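PDB 5JDK: switch-activating protein 1 from Schizosaccharomyces pombe, which binds specific DNA sequences needed for mating-type switching and for blocking replication forks in the ribosomal DNA, through the N-terminal domain described here. Local coordinates for residues 61-66 with 79-84; 52-57 with 128-133; 32-37 with 110-115. One frame throughout, in Å; residues are numbered along the deposited sequence.

Interaction 1. Residues 61-66 with 79-84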
# COMPACT_ATOMS: atom_id res chain seq x y z
N ALA A 61 -8.33 -7.43 -5.62
CA ALA A 61 -8.60 -7.83 -6.99
C ALA A 61 -8.71 -6.60 -7.89
O ALA A 61 -8.19 -6.59 -9.02
CB ALA A 61 -9.88 -8.65 -7.08
N LYS A 62 -9.44 -5.57 -7.43
CA LYS A 62 -9.58 -4.35 -8.21
C LYS A 62 -8.24 -3.66 -8.42
O LYS A 62 -7.94 -3.20 -9.53
CB LYS A 62 -10.57 -3.41 -7.52
CG LYS A 62 -10.64 -2.05 -8.19
CD LYS A 62 -11.76 -1.18 -7.69
CE LYS A 62 -11.83 0.12 -8.47
NZ LYS A 62 -12.90 1.02 -8.03
N ILE A 63 -7.42 -3.57 -7.37
CA ILE A 63 -6.12 -2.94 -7.52
C ILE A 63 -5.28 -3.70 -8.54
O ILE A 63 -4.61 -3.09 -9.38
CB ILE A 63 -5.41 -2.85 -6.15
CG1 ILE A 63 -6.18 -1.96 -5.16
CG2 ILE A 63 -3.96 -2.39 -6.32
CD1 ILE A 63 -6.33 -0.53 -5.57
N ALA A 64 -5.27 -5.03 -8.47
CA ALA A 64 -4.49 -5.79 -9.44
C ALA A 64 -4.97 -5.50 -10.85
O ALA A 64 -4.16 -5.34 -11.78
CB ALA A 64 -4.63 -7.28 -9.15
N ARG A 65 -6.28 -5.42 -11.03
CA ARG A 65 -6.84 -5.18 -12.35
C ARG A 65 -6.49 -3.79 -12.88
O ARG A 65 -6.04 -3.65 -14.02
CB ARG A 65 -8.35 -5.40 -12.33
CG ARG A 65 -8.99 -5.08 -13.65
CD ARG A 65 -10.41 -5.55 -13.72
NE ARG A 65 -10.53 -7.01 -13.71
CZ ARG A 65 -10.40 -7.78 -14.78
NH1 ARG A 65 -10.14 -7.27 -15.97
NH2 ARG A 65 -10.53 -9.09 -14.64
N ILE A 66 -6.70 -2.75 -12.08
CA ILE A 66 -6.40 -1.40 -12.55
C ILE A 66 -4.90 -1.23 -12.75
O ILE A 66 -4.45 -0.56 -13.69
CB ILE A 66 -7.00 -0.33 -11.62
CG1 ILE A 66 -8.52 -0.50 -11.56
CG2 ILE A 66 -6.60 1.08 -12.09
CD1 ILE A 66 -9.23 0.43 -10.61
N SER A 79 -3.69 -12.72 -4.69
CA SER A 79 -2.70 -12.95 -3.64
C SER A 79 -1.35 -12.35 -4.01
O SER A 79 -0.67 -11.78 -3.14
CB SER A 79 -2.56 -14.45 -3.39
OG SER A 79 -1.56 -14.67 -2.41
N ALA A 80 -0.95 -12.46 -5.27
CA ALA A 80 0.34 -11.89 -5.66
C ALA A 80 0.33 -10.37 -5.53
O ALA A 80 1.32 -9.77 -5.09
CB ALA A 80 0.70 -12.32 -7.08
N CYS A 81 -0.77 -9.73 -5.92
CA CYS A 81 -0.87 -8.28 -5.78
C CYS A 81 -0.80 -7.87 -4.31
O CYS A 81 -0.01 -7.00 -3.91
CB CYS A 81 -2.17 -7.79 -6.41
SG CYS A 81 -2.50 -6.05 -6.18
N ARG A 82 -1.62 -8.51 -3.49
CA ARG A 82 -1.61 -8.20 -2.07
C ARG A 82 -0.23 -8.44 -1.46
O ARG A 82 0.23 -7.66 -0.63
CB ARG A 82 -2.67 -9.04 -1.37
CG ARG A 82 -2.94 -8.60 0.04
CD ARG A 82 -4.00 -9.48 0.59
NE ARG A 82 -4.43 -9.11 1.93
CZ ARG A 82 -5.41 -9.74 2.54
NH1 ARG A 82 -6.01 -10.75 1.92
NH2 ARG A 82 -5.81 -9.38 3.75
N ASN A 83 0.46 -9.50 -1.90
CA ASN A 83 1.79 -9.78 -1.36
C ASN A 83 2.78 -8.68 -1.72
O ASN A 83 3.68 -8.36 -0.93
CB ASN A 83 2.29 -11.13 -1.86
CG ASN A 83 3.65 -11.49 -1.31
OD1 ASN A 83 4.61 -11.70 -2.06
ND2 ASN A 83 3.75 -11.51 0.01
N GLN A 84 2.66 -8.10 -2.93
CA GLN A 84 3.52 -6.97 -3.27
C GLN A 84 3.30 -5.81 -2.31
O GLN A 84 4.26 -5.15 -1.88
CB GLN A 84 3.24 -6.47 -4.69
CG GLN A 84 3.43 -7.47 -5.81
CD GLN A 84 4.87 -7.74 -6.12
OE1 GLN A 84 5.75 -7.54 -5.28
NE2 GLN A 84 5.15 -8.21 -7.33
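C81 points its beta carbon at the A64 methyl, which it meets from the side, A64 CB lying 3.7 Å from C81 CB. The backbones can come this near because both side chains are small: A64 CA and C81 CA are 5.7 Å apart, the shortest such separation between the two segments. The sulfur then determines what else is touched. With SG anti to the backbone N of C81 (chi1 174°), it continues past the methyl of A64 and rests against the backbone of segment 61-66, where C81 SG is 3.7 Å from A64 N. It also reaches the preceding residue, and C81 SG lies 3.9 Å from I63 CG2. In I63 the two branches divide the work: CG2, anti to the backbone N, turns to the sulfur, while the arm through CG1 to CD1 leads away from segment 79-84. No hydrogen bond crosses the contact, which is close van der Waals packing in the interior. It joins consecutive helices of a domain assigned to the helix-turn-helix clan, consistent with its role in binding DNA. Beside this contact helix 34-46 touches both helices of the pair: I63 of helix 56-71 packs on its L40 and V44, and Q84 of helix 78-98 also touches L40.

Interaction 2. Residues 52-57 with 128-133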
# COMPACT_ATOMS: atom_id res chain seq x y z
N VAL A 52 -13.16 -2.10 2.44
CA VAL A 52 -14.15 -2.34 3.49
C VAL A 52 -13.62 -3.48 4.35
O VAL A 52 -13.17 -4.50 3.83
CB VAL A 52 -15.53 -2.68 2.90
CG1 VAL A 52 -16.52 -3.09 3.99
CG2 VAL A 52 -16.07 -1.50 2.09
N ASP A 53 -13.69 -3.32 5.67
CA ASP A 53 -13.21 -4.36 6.57
C ASP A 53 -13.90 -5.68 6.25
O ASP A 53 -15.11 -5.74 6.05
CB ASP A 53 -13.47 -3.95 8.02
CG ASP A 53 -12.67 -4.77 9.03
OD1 ASP A 53 -11.52 -5.18 8.74
OD2 ASP A 53 -13.20 -4.99 10.13
N ARG A 54 -13.13 -6.76 6.17
CA ARG A 54 -13.58 -8.11 5.90
C ARG A 54 -14.02 -8.31 4.45
O ARG A 54 -14.63 -9.32 4.15
CB ARG A 54 -14.63 -8.60 6.88
CG ARG A 54 -14.19 -8.62 8.32
CD ARG A 54 -13.05 -9.60 8.62
NE ARG A 54 -13.32 -11.00 8.31
CZ ARG A 54 -13.88 -11.85 9.15
NH1 ARG A 54 -14.17 -11.49 10.39
NH2 ARG A 54 -14.05 -13.07 8.80
N LYS A 55 -13.68 -7.35 3.58
CA LYS A 55 -13.95 -7.43 2.13
C LYS A 55 -12.65 -7.13 1.35
O LYS A 55 -12.62 -6.40 0.34
CB LYS A 55 -15.08 -6.55 1.67
CG LYS A 55 -16.38 -6.88 2.34
CD LYS A 55 -17.57 -6.19 1.79
CE LYS A 55 -18.79 -6.59 2.62
NZ LYS A 55 -19.07 -8.01 2.46
N THR A 56 -11.56 -7.70 1.82
CA THR A 56 -10.29 -7.47 1.21
C THR A 56 -10.19 -8.02 -0.21
O THR A 56 -9.52 -7.40 -1.05
CB THR A 56 -9.13 -8.01 2.03
OG1 THR A 56 -9.26 -9.42 2.08
CG2 THR A 56 -9.11 -7.41 3.38
N SER A 57 -10.83 -9.16 -0.48
CA SER A 57 -10.68 -9.79 -1.79
C SER A 57 -11.09 -8.85 -2.91
O SER A 57 -10.36 -8.68 -3.90
CB SER A 57 -11.50 -11.08 -1.82
OG SER A 57 -11.45 -11.71 -3.09
N GLN A 128 -9.08 0.32 14.12
CA GLN A 128 -9.67 1.00 15.26
C GLN A 128 -11.18 0.84 15.26
O GLN A 128 -11.79 0.56 16.31
CB GLN A 128 -9.26 2.47 15.25
CG GLN A 128 -7.76 2.70 15.52
CD GLN A 128 -7.26 4.04 14.98
OE1 GLN A 128 -6.07 4.23 14.73
NE2 GLN A 128 -8.18 4.98 14.76
N TYR A 129 -11.81 1.00 14.10
CA TYR A 129 -13.26 0.84 14.04
C TYR A 129 -13.67 -0.58 14.39
O TYR A 129 -14.67 -0.78 15.09
CB TYR A 129 -13.81 1.23 12.67
CG TYR A 129 -14.09 2.71 12.53
CD1 TYR A 129 -15.20 3.29 13.09
CD2 TYR A 129 -13.25 3.52 11.78
CE1 TYR A 129 -15.46 4.64 12.93
CE2 TYR A 129 -13.50 4.87 11.62
CZ TYR A 129 -14.61 5.43 12.21
OH TYR A 129 -14.85 6.78 12.03
N ARG A 130 -12.93 -1.59 13.92
CA ARG A 130 -13.29 -2.96 14.30
C ARG A 130 -13.19 -3.16 15.80
O ARG A 130 -14.08 -3.75 16.43
CB ARG A 130 -12.43 -3.99 13.57
CG ARG A 130 -12.97 -5.42 13.82
CD ARG A 130 -12.01 -6.53 13.46
NE ARG A 130 -11.76 -6.61 12.03
CZ ARG A 130 -11.00 -7.55 11.47
NH1 ARG A 130 -10.46 -8.49 12.23
NH2 ARG A 130 -10.79 -7.57 10.18
N GLU A 131 -12.11 -2.66 16.41
CA GLU A 131 -11.84 -2.92 17.82
C GLU A 131 -12.88 -2.27 18.72
O GLU A 131 -13.12 -2.76 19.83
CB GLU A 131 -10.45 -2.39 18.16
CG GLU A 131 -9.90 -2.90 19.49
CD GLU A 131 -9.24 -4.26 19.37
OE1 GLU A 131 -9.13 -4.80 18.24
OE2 GLU A 131 -8.83 -4.80 20.42
N LYS A 132 -13.50 -1.18 18.27
CA LYS A 132 -14.51 -0.50 19.08
C LYS A 132 -15.72 -1.38 19.38
O LYS A 132 -16.46 -1.07 20.32
CB LYS A 132 -14.99 0.75 18.34
CG LYS A 132 -14.00 1.91 18.27
CD LYS A 132 -14.46 2.98 17.27
CE LYS A 132 -13.36 3.98 16.93
NZ LYS A 132 -12.94 4.83 18.09
N PHE A 133 -15.96 -2.42 18.58
CA PHE A 133 -17.19 -3.20 18.68
C PHE A 133 -16.94 -4.69 18.79
O PHE A 133 -17.82 -5.50 18.48
CB PHE A 133 -18.14 -2.85 17.53
CG PHE A 133 -18.62 -1.43 17.58
CD1 PHE A 133 -17.97 -0.43 16.87
CD2 PHE A 133 -19.67 -1.08 18.41
CE1 PHE A 133 -18.41 0.89 16.98
CE2 PHE A 133 -20.10 0.22 18.52
CZ PHE A 133 -19.47 1.21 17.81
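D53 and R54, the two central residues of a type II beta turn running from V52 to K55, receive R130 from near the C-terminal end of helix 107-131. The turn leads directly into helix 56-71, with K55 at the N-cap position. R130 grips the D53 carboxylate side-on with two nitrogens, one for each oxygen. R130 NE donates to the syn lone pair of D53 OD2 at 2.9 Å, and R130 NH2 donates to D53 OD1, also at 2.9 Å, from the syn side but somewhat above the carboxylate plane. Both bonds are fairly straight, the NH2 one at 161°. The carboxylate sits at the guanidinium edge, with the two planes turned 32° apart, and a bend at chi3 (-67°) in the otherwise extended arginine brings NE and NH2 to it. R54 adds only aliphatic contact, its CD lying 3.4 Å from R130 NH2. Its own charge stays further off, with R54 NE 4.7 Å from R130 NH2, and the paired carboxylate probably offsets that like-charge approach. An asparagine in place of D53 would probably leave the R130 charge without its mate and the guanidinium freer to turn. At the protein surface, this salt bridge ties the connection between helices 34-46 and 56-71 to the far end of helix 107-131, while S57, just beyond the turn, bonds to E78 of helix 78-98.

Interaction 3. Residues 32-37 with 110-115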
# COMPACT_ATOMS: atom_id res chain seq x y z
N LEU A 32 9.16 -5.90 -8.37
CA LEU A 32 8.71 -4.62 -8.89
C LEU A 32 9.84 -3.61 -8.84
O LEU A 32 10.59 -3.56 -7.87
CB LEU A 32 7.53 -4.07 -8.08
CG LEU A 32 6.25 -4.89 -8.02
CD1 LEU A 32 5.23 -4.19 -7.15
CD2 LEU A 32 5.70 -5.11 -9.41
N SER A 33 9.94 -2.79 -9.88
CA SER A 33 10.83 -1.65 -9.83
C SER A 33 10.27 -0.61 -8.88
O SER A 33 9.09 -0.64 -8.50
CB SER A 33 10.96 -1.03 -11.21
OG SER A 33 9.69 -0.51 -11.61
N LEU A 34 11.12 0.34 -8.49
CA LEU A 34 10.66 1.42 -7.64
C LEU A 34 9.53 2.18 -8.32
O LEU A 34 8.53 2.54 -7.68
CB LEU A 34 11.83 2.35 -7.30
CG LEU A 34 11.50 3.58 -6.43
CD1 LEU A 34 10.75 3.19 -5.17
CD2 LEU A 34 12.78 4.34 -6.07
N GLU A 35 9.66 2.41 -9.63
CA GLU A 35 8.61 3.10 -10.36
C GLU A 35 7.30 2.33 -10.31
O GLU A 35 6.24 2.92 -10.13
CB GLU A 35 9.04 3.34 -11.81
CG GLU A 35 8.05 4.16 -12.63
CD GLU A 35 8.27 4.05 -14.13
OE1 GLU A 35 9.12 3.23 -14.55
OE2 GLU A 35 7.59 4.77 -14.89
N GLU A 36 7.36 1.00 -10.43
CA GLU A 36 6.15 0.19 -10.36
C GLU A 36 5.56 0.20 -8.96
O GLU A 36 4.33 0.22 -8.80
CB GLU A 36 6.45 -1.24 -10.78
CG GLU A 36 6.64 -1.44 -12.28
CD GLU A 36 7.05 -2.86 -12.63
OE1 GLU A 36 7.98 -3.39 -11.98
OE2 GLU A 36 6.42 -3.45 -13.53
N LYS A 37 6.40 0.18 -7.93
CA LYS A 37 5.90 0.24 -6.56
C LYS A 37 5.16 1.53 -6.31
O LYS A 37 4.10 1.55 -5.67
CB LYS A 37 7.06 0.16 -5.56
CG LYS A 37 7.73 -1.19 -5.49
CD LYS A 37 8.94 -1.12 -4.57
CE LYS A 37 9.63 -2.46 -4.44
NZ LYS A 37 10.84 -2.33 -3.61
N ASP A 110 10.86 9.62 -0.96
CA ASP A 110 9.91 10.41 -0.19
C ASP A 110 8.47 10.14 -0.63
O ASP A 110 7.56 10.05 0.22
CB ASP A 110 10.23 11.90 -0.31
CG ASP A 110 11.48 12.32 0.48
OD1 ASP A 110 12.09 11.51 1.20
OD2 ASP A 110 11.83 13.53 0.36
N GLU A 111 8.22 10.05 -1.94
CA GLU A 111 6.86 9.79 -2.41
C GLU A 111 6.39 8.42 -1.95
O GLU A 111 5.26 8.27 -1.45
CB GLU A 111 6.72 9.90 -3.93
CG GLU A 111 5.26 9.66 -4.31
CD GLU A 111 4.92 9.81 -5.76
OE1 GLU A 111 5.83 9.91 -6.60
OE2 GLU A 111 3.70 9.80 -6.05
N LEU A 112 7.22 7.39 -2.13
CA LEU A 112 6.76 6.07 -1.71
C LEU A 112 6.52 6.03 -0.21
O LEU A 112 5.52 5.46 0.25
CB LEU A 112 7.75 4.98 -2.16
CG LEU A 112 7.26 3.54 -1.92
CD1 LEU A 112 5.91 3.27 -2.51
CD2 LEU A 112 8.27 2.55 -2.49
N ASP A 113 7.40 6.64 0.57
CA ASP A 113 7.19 6.67 2.01
C ASP A 113 5.88 7.38 2.36
O ASP A 113 5.17 6.96 3.28
CB ASP A 113 8.36 7.37 2.70
CG ASP A 113 9.63 6.51 2.79
OD1 ASP A 113 9.59 5.29 2.50
OD2 ASP A 113 10.66 7.08 3.18
N GLN A 114 5.58 8.50 1.67
CA GLN A 114 4.35 9.23 1.97
C GLN A 114 3.12 8.40 1.64
O GLN A 114 2.14 8.38 2.40
CB GLN A 114 4.33 10.55 1.20
CG GLN A 114 3.14 11.44 1.54
CD GLN A 114 1.84 11.00 0.89
OE1 GLN A 114 0.80 10.90 1.55
NE2 GLN A 114 1.88 10.73 -0.41
N LEU A 115 3.15 7.70 0.50
CA LEU A 115 2.05 6.81 0.15
C LEU A 115 1.88 5.71 1.18
O LEU A 115 0.76 5.38 1.58
CB LEU A 115 2.29 6.23 -1.24
CG LEU A 115 2.21 7.23 -2.38
CD1 LEU A 115 2.83 6.66 -3.64
CD2 LEU A 115 0.76 7.62 -2.65
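L112 brings a methyl group to the one flat group touched across this contact, the peptide carbonyl of K37: L112 CD1 sits over the face of that carbonyl at its oxygen, 4.0 Å from K37 O. The rest of the contact is aliphatic. The second methyl of L112 does more of the work: CD2 lies 3.7 Å from L34 CD1 and 4.1 Å from K37 CB, so it bears on two residues one turn apart on helix 34-46. The leucine side chains of L34 and L112 cross at a slant, branch end against branch end. L34 starts off to the side of its partner segment, but with CG anti to the backbone N (chi1 178°) its methyl is carried across to L112. K37 behaves in the contrary way: it offers CB at the root of its side chain, then runs out extended and carries its amino group away from L112; the side chain also touches I88 of helix 78-98. The first turn of helix 34-46, which supplies L34 and K37, is closed by a capping box. S33 stands at the N-cap; S33 OG accepts from E36 N at 3.0 Å, and in return S33 N donates to E36 OE1 at 2.9 Å, a nearly straight bond (166°) that uses the anti lone pair of the carboxylate. This reciprocal pair ties up backbone N-H groups at the helix start and turns the E36 carboxylate back toward the start of the helix. On helix 107-131 the neighbours of L112 continue the union with helix 34-46, since L112 also packs on M41, and E111 touches I38 and forms a salt bridge with R42. D113 turns to helix 78-98, where its carboxylate pairs with R95 and its side chain touches Y92.

Together the three contacts draw on all four helices of the domain. Interaction 1 joins the consecutive helices 56-71 and 78-98, and along the chain it falls within the spans bridged by both other contacts. Interactions 2 and 3 each bring helix 107-131 back to an earlier element, and their segments alternate in sequence. They lie on opposite sides of the chain's centre, their own centres about 26 Å apart, so the last helix is held at widely separated points along its length. Interaction 1 is about 19 Å from interaction 2 and about 16 Å from interaction 3, centre to centre, and touches both, through R82 against T56 and Q84 against L32.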